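Local coordinates for possible adhesin (Caldicellulosiruptor kronotskyensis, PDB 4WA0), which probably mediates attachment of the bacterium to cellulose, the piece described here being the beta-helical C-terminal domain of a tapirin, at residues G298-G304 with F321-G327; A17-N23 with D36-G42. All blocks are in the same frame, centred on the assembly; numbering follows the deposited sequence.

Interaction 1: residues G298-G304 with F321-G327; sequences GNITFVG and FNINATG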
loop_
_atom_site.group_PDB
_atom_site.type_symbol
_atom_site.label_atom_id
_atom_site.label_comp_id
_atom_site.label_asym_id
_atom_site.label_seq_id
_atom_site.Cartn_x
_atom_site.Cartn_y
_atom_site.Cartn_z
ATOM N N GLY A 298 3.110 -16.953 10.221
ATOM C CA GLY A 298 3.908 -16.099 11.062
ATOM C C GLY A 298 4.753 -15.152 10.278
ATOM O O GLY A 298 4.392 -14.767 9.147
ATOM N N ASN A 299 5.812 -14.677 10.906
ATOM C CA ASN A 299 6.639 -13.618 10.285
ATOM C C ASN A 299 7.594 -14.199 9.286
ATOM O O ASN A 299 7.921 -15.399 9.333
ATOM C CB ASN A 299 7.425 -12.867 11.298
ATOM C CG ASN A 299 6.518 -12.082 12.266
ATOM O OD1 ASN A 299 5.404 -11.697 11.971
ATOM N ND2 ASN A 299 7.046 -11.896 13.484
ATOM N N ILE A 300 7.983 -13.381 8.320
ATOM C CA ILE A 300 9.000 -13.730 7.323
ATOM C C ILE A 300 10.188 -12.861 7.515
ATOM O O ILE A 300 10.062 -11.623 7.481
ATOM C CB ILE A 300 8.395 -13.694 5.871
ATOM C CG1 ILE A 300 7.284 -14.753 5.817
ATOM C CG2 ILE A 300 9.465 -13.866 4.789
ATOM C CD1 ILE A 300 6.555 -14.745 4.493
ATOM N N THR A 301 11.374 -13.482 7.712
ATOM C CA THR A 301 12.623 -12.780 8.083
ATOM C C THR A 301 13.687 -13.106 7.070
ATOM O O THR A 301 13.900 -14.255 6.694
ATOM C CB THR A 301 13.092 -13.177 9.487
ATOM O OG1 THR A 301 11.996 -12.932 10.361
ATOM C CG2 THR A 301 14.320 -12.350 9.980
ATOM N N PHE A 302 14.409 -12.064 6.718
ATOM C CA PHE A 302 15.527 -12.125 5.766
ATOM C C PHE A 302 16.719 -11.839 6.627
ATOM O O PHE A 302 16.760 -10.809 7.340
ATOM C CB PHE A 302 15.341 -11.121 4.623
ATOM C CG PHE A 302 14.173 -11.412 3.760
ATOM C CD1 PHE A 302 14.185 -12.373 2.774
ATOM C CD2 PHE A 302 12.958 -10.754 3.997
ATOM C CE1 PHE A 302 13.057 -12.651 1.996
ATOM C CE2 PHE A 302 11.858 -11.068 3.245
ATOM C CZ PHE A 302 11.878 -12.008 2.256
ATOM N N VAL A 303 17.650 -12.810 6.681
ATOM C CA VAL A 303 18.720 -12.735 7.683
ATOM C C VAL A 303 20.040 -12.141 7.205
ATOM O O VAL A 303 20.856 -11.762 8.039
ATOM C CB VAL A 303 19.004 -14.094 8.417
ATOM C CG1 VAL A 303 17.741 -14.606 9.097
ATOM C CG2 VAL A 303 19.521 -15.140 7.457
ATOM N N GLY A 304 20.236 -12.025 5.910
ATOM C CA GLY A 304 21.455 -11.325 5.410
ATOM C C GLY A 304 21.734 -9.863 5.801
ATOM O O GLY A 304 20.831 -9.045 6.011
ATOM N N PHE A 321 1.361 -9.918 10.645
ATOM C CA PHE A 321 2.457 -10.259 9.782
ATOM C C PHE A 321 3.529 -9.164 9.804
ATOM O O PHE A 321 3.190 -8.005 9.595
ATOM C CB PHE A 321 1.935 -10.413 8.383
ATOM C CG PHE A 321 2.961 -10.816 7.391
ATOM C CD1 PHE A 321 3.846 -11.832 7.691
ATOM C CD2 PHE A 321 2.994 -10.287 6.163
ATOM C CE1 PHE A 321 4.796 -12.229 6.777
ATOM C CE2 PHE A 321 3.904 -10.683 5.216
ATOM C CZ PHE A 321 4.855 -11.631 5.545
ATOM N N ASN A 322 4.776 -9.536 10.057
ATOM C CA ASN A 322 5.920 -8.633 9.962
ATOM C C ASN A 322 6.866 -9.190 8.952
ATOM O O ASN A 322 7.122 -10.476 8.965
ATOM C CB ASN A 322 6.650 -8.543 11.324
ATOM C CG ASN A 322 5.722 -8.045 12.447
ATOM O OD1 ASN A 322 5.495 -6.904 12.583
ATOM N ND2 ASN A 322 5.043 -8.980 13.101
ATOM N N ILE A 323 7.376 -8.319 8.093
ATOM C CA ILE A 323 8.498 -8.643 7.198
ATOM C C ILE A 323 9.709 -8.054 7.882
ATOM O O ILE A 323 9.754 -6.832 8.099
ATOM C CB ILE A 323 8.312 -8.020 5.780
ATOM C CG1 ILE A 323 7.041 -8.573 5.138
ATOM C CG2 ILE A 323 9.561 -8.357 4.912
ATOM C CD1 ILE A 323 6.792 -7.838 3.832
ATOM N N ASN A 324 10.656 -8.925 8.284
ATOM C CA ASN A 324 11.778 -8.446 9.113
ATOM C C ASN A 324 13.104 -8.687 8.410
ATOM O O ASN A 324 13.218 -9.630 7.628
ATOM C CB ASN A 324 11.816 -9.130 10.488
ATOM C CG ASN A 324 10.647 -8.732 11.390
ATOM O OD1 ASN A 324 10.000 -7.709 11.178
ATOM N ND2 ASN A 324 10.274 -9.638 12.296
ATOM N N ALA A 325 14.075 -7.842 8.706
ATOM C CA ALA A 325 15.456 -7.953 8.150
ATOM C C ALA A 325 16.328 -7.768 9.318
ATOM O O ALA A 325 16.418 -6.667 9.869
ATOM C CB ALA A 325 15.759 -6.872 7.099
ATOM N N THR A 326 16.997 -8.841 9.723
ATOM C CA THR A 326 17.733 -8.844 10.967
ATOM C C THR A 326 19.247 -8.696 10.847
ATOM O O THR A 326 19.892 -8.423 11.857
ATOM C CB THR A 326 17.413 -10.120 11.771
ATOM O OG1 THR A 326 17.460 -11.261 10.895
ATOM C CG2 THR A 326 16.016 -9.999 12.447
ATOM N N GLY A 327 19.791 -8.880 9.639
ATOM C CA GLY A 327 21.209 -8.601 9.375
ATOM C C GLY A 327 21.592 -7.133 9.644
ATOM O O GLY A 327 22.743 -6.859 9.991
HETATM O O HOH W 1 20.532 -11.860 10.659
#

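Interaction 2: residues A17-N23 with D36-G42; sequences ALNTNKN and DLTIDGG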
loop_
_atom_site.group_PDB
_atom_site.type_symbol
_atom_site.label_atom_id
_atom_site.label_comp_id
_atom_site.label_asym_id
_atom_site.label_seq_id
_atom_site.Cartn_x
_atom_site.Cartn_y
_atom_site.Cartn_z
ATOM N N ALA A 17 -2.994 -7.559 10.241
ATOM C CA ALA A 17 -2.101 -6.427 10.231
ATOM C C ALA A 17 -0.740 -6.728 9.543
ATOM O O ALA A 17 -0.159 -7.789 9.730
ATOM C CB ALA A 17 -1.889 -5.865 11.632
ATOM N N LEU A 18 -0.250 -5.745 8.798
ATOM C CA LEU A 18 1.010 -5.882 8.024
ATOM C C LEU A 18 1.949 -4.764 8.469
ATOM O O LEU A 18 1.617 -3.585 8.352
ATOM C CB LEU A 18 0.726 -5.821 6.525
ATOM C CG LEU A 18 2.002 -5.629 5.647
ATOM C CD1 LEU A 18 2.992 -6.794 5.711
ATOM C CD2 LEU A 18 1.663 -5.431 4.172
ATOM N N ASN A 19 3.161 -5.141 8.918
ATOM C CA ASN A 19 4.227 -4.224 9.164
ATOM C C ASN A 19 5.361 -4.499 8.198
ATOM O O ASN A 19 5.987 -5.559 8.257
ATOM C CB ASN A 19 4.726 -4.379 10.581
ATOM C CG ASN A 19 3.619 -4.139 11.606
ATOM O OD1 ASN A 19 2.853 -3.210 11.515
ATOM N ND2 ASN A 19 3.569 -5.005 12.610
ATOM N N THR A 20 5.604 -3.614 7.230
ATOM C CA THR A 20 6.706 -3.790 6.301
ATOM C C THR A 20 8.098 -3.528 6.931
ATOM O O THR A 20 8.263 -2.994 8.030
ATOM C CB THR A 20 6.580 -2.974 5.011
ATOM O OG1 THR A 20 6.842 -1.615 5.293
ATOM C CG2 THR A 20 5.213 -3.039 4.474
ATOM N N ASN A 21 9.112 -3.981 6.203
ATOM C CA ASN A 21 10.460 -3.695 6.572
ATOM C C ASN A 21 10.890 -2.366 5.947
ATOM O O ASN A 21 10.194 -1.810 5.088
ATOM C CB ASN A 21 11.399 -4.816 6.100
ATOM C CG ASN A 21 11.363 -5.085 4.601
ATOM O OD1 ASN A 21 10.312 -5.123 3.985
ATOM N ND2 ASN A 21 12.512 -5.400 4.033
ATOM N N LYS A 22 12.011 -1.802 6.440
ATOM C CA LYS A 22 12.612 -0.625 5.766
ATOM C C LYS A 22 13.231 -0.930 4.415
ATOM O O LYS A 22 13.661 -2.067 4.099
ATOM C CB LYS A 22 13.691 -0.085 6.678
ATOM C CG LYS A 22 13.048 0.476 7.977
ATOM C CD LYS A 22 14.081 0.843 8.976
ATOM C CE LYS A 22 13.559 1.098 10.366
ATOM N NZ LYS A 22 12.767 2.309 10.559
ATOM N N ASN A 23 13.221 0.036 3.537
ATOM C CA ASN A 23 13.862 -0.119 2.186
ATOM C C ASN A 23 13.241 -1.273 1.386
ATOM O O ASN A 23 13.910 -2.109 0.824
ATOM C CB ASN A 23 15.342 -0.279 2.375
ATOM C CG ASN A 23 16.030 1.031 2.870
ATOM O OD1 ASN A 23 15.514 2.172 2.756
ATOM N ND2 ASN A 23 17.185 0.869 3.420
ATOM N N ASP A 36 -4.447 -3.284 10.244
ATOM C CA ASP A 36 -3.634 -2.075 10.114
ATOM C C ASP A 36 -2.368 -2.310 9.266
ATOM O O ASP A 36 -1.611 -3.307 9.488
ATOM C CB ASP A 36 -3.220 -1.557 11.526
ATOM C CG ASP A 36 -4.427 -1.130 12.400
ATOM O OD1 ASP A 36 -5.546 -0.912 11.840
ATOM O OD2 ASP A 36 -4.204 -1.036 13.650
ATOM N N LEU A 37 -2.122 -1.405 8.332
ATOM C CA LEU A 37 -0.951 -1.464 7.405
ATOM C C LEU A 37 0.068 -0.363 7.733
ATOM O O LEU A 37 -0.225 0.836 7.523
ATOM C CB LEU A 37 -1.470 -1.345 5.985
ATOM C CG LEU A 37 -0.692 -2.039 4.870
ATOM C CD1 LEU A 37 -1.452 -2.093 3.529
ATOM C CD2 LEU A 37 0.675 -1.344 4.705
ATOM N N THR A 38 1.254 -0.750 8.251
ATOM C CA THR A 38 2.297 0.130 8.656
ATOM C C THR A 38 3.462 -0.056 7.727
ATOM O O THR A 38 4.082 -1.136 7.640
ATOM C CB THR A 38 2.696 -0.115 10.102
ATOM O OG1 THR A 38 1.515 0.089 10.932
ATOM C CG2 THR A 38 3.719 0.866 10.463
ATOM N N ILE A 39 3.668 1.004 6.969
ATOM C CA ILE A 39 4.737 1.046 5.948
ATOM C C ILE A 39 5.943 1.731 6.557
ATOM O O ILE A 39 5.946 2.976 6.837
ATOM C CB ILE A 39 4.266 1.776 4.688
ATOM C CG1 ILE A 39 3.051 1.066 4.066
ATOM C CG2 ILE A 39 5.420 1.866 3.677
ATOM C CD1 ILE A 39 2.484 1.722 2.795
ATOM N N ASP A 40 7.005 0.946 6.705
ATOM C CA ASP A 40 8.234 1.522 7.280
ATOM C C ASP A 40 9.007 2.319 6.239
ATOM O O ASP A 40 8.770 2.254 5.003
ATOM C CB ASP A 40 9.136 0.440 7.929
ATOM C CG ASP A 40 9.846 0.980 9.201
ATOM O OD1 ASP A 40 10.073 2.288 9.429
ATOM O OD2 ASP A 40 10.261 0.053 9.951
ATOM N N GLY A 41 9.931 3.132 6.762
ATOM C CA GLY A 41 10.626 4.095 5.897
ATOM C C GLY A 41 11.335 3.517 4.701
ATOM O O GLY A 41 11.935 2.452 4.783
ATOM N N GLY A 42 11.356 4.298 3.627
ATOM C CA GLY A 42 12.025 3.892 2.443
ATOM C C GLY A 42 11.291 2.970 1.495
ATOM O O GLY A 42 11.924 2.310 0.665
HETATM O O HOH W 2 0.435 -2.484 11.223
HETATM O O HOH W 3 6.405 -1.501 9.656
HETATM O O HOH W 4 9.939 0.298 3.265
#

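Interaction 1: residues G298-G304 with F321-G327
The side-chain oxygen of Asn299 is gripped twice by Asn322: OD1 accepts from Asn322 N at 3.0 Å and from Asn322 ND2, also at 3.0 Å. Both donors stand above the carbonyl plane, on the same face, and the two amides, side by side and pointing the same way, have planes 85° apart. With CG beside the backbone N (chi1 -65°), Asn299 swings its amide towards the neighbouring strand. Beyond it the backbones zip together in parallel register: Asn322 O takes Ile300 N, Ile300 O takes Asn324 N at 2.9 Å, Asn324 O takes Phe302 N and Phe302 O takes Thr326 N. These are neighbouring strands in one of the parallel sheets of the beta-helix. Ile300, Phe302 and Ile323 turn to one face of that sheet, the buried one, where the CG2 branch of Ile323 meets the edge of the Phe302 ring, 3.9 Å from CE2. The Phe321 ring presents its edge to Ile300, CE1 lying 3.7 Å from CG1. Past the strand ends, water 1 donates to Val303 O at 2.6 Å and is also bonded to Thr326 OG1, which lies 3.4 Å from Thr301 CG2. Further out, Asn19 ND2 holds Asn322 OD1, which fixes the rotation of that amide, while Ile314 of strand 313-316 packs against both Ile300 and Phe321.

Interaction 2: residues A17-N23 with D36-G42
The carboxylate of Asp40 is met at OD1 by two donors that arrive over the same face of its plane. Lys22 NZ comes from the syn side at 2.9 Å, 35° out of the plane, as a salt bridge, and Gly41 N from the anti side, 27° out of it. Lys22 lays its aliphatic part over that same face, CG 3.4 Å from Asp40 OD2, before bending at its last torsion. A second flat group, the amide of Asn19, lies beside Thr38 and sets OD1 3.4 Å from Thr38 CB, while its ND2 is hydrogen-bonded to Asn322 OD1 of strand 320-325. Here two successive coils of the parallel beta-helix stack, strand 17-19 running alongside strand 37-39 with in-register pairs Leu18-Leu37 and Asn19-Thr38. Leu18 and Leu37 lie side by side on the buried face; Asn19 and Thr38 form the same kind of ladder on the opposite one. Backbone bonds alternate along the strands, from Leu18 N to Asp36 O, from Thr38 N to Leu18 O and from Thr20 N to Thr38 O. After that a side chain takes over from the main chain: Thr20 OG1, placed between its own backbone N and carbonyl carbon (chi1 74°), accepts Asp40 N at 2.9 Å. A main-chain bond follows in the loops beyond, where Asn23 N reaches Gly41 O at 3.0 Å. The ammonium of Lys22 also forms a salt bridge with Asp61, so its charge is probably shared between the carboxylates of Asp40 and Asp61. Water 3 bridges the coils, donating to Thr20 O at 2.9 Å and to Thr38 O at 3.1 Å.

In the fold
Both contacts belong to the same parallel sheet of the beta-helix, where strands 37-39, 17-19, 320-325 and 299-302 follow one another, and their centres are 12 Å apart. Interaction 2 closes before interaction 1 opens along the chain, yet strands 17-19 and 320-325 are direct neighbours: a C-terminal coil is stacked onto the N-terminal one. At this junction Asn19 N lies 2.9 Å from Phe321 O, a probable hydrogen bond, and Leu18 CD1 packs 3.5 Å from Phe321 CD2. The solenoid therefore continues across the meeting of distant sequence regions. Interaction 1 lies nearer the magnesium site, with the side chain of Ile300 about 9 Å from that of Leu246.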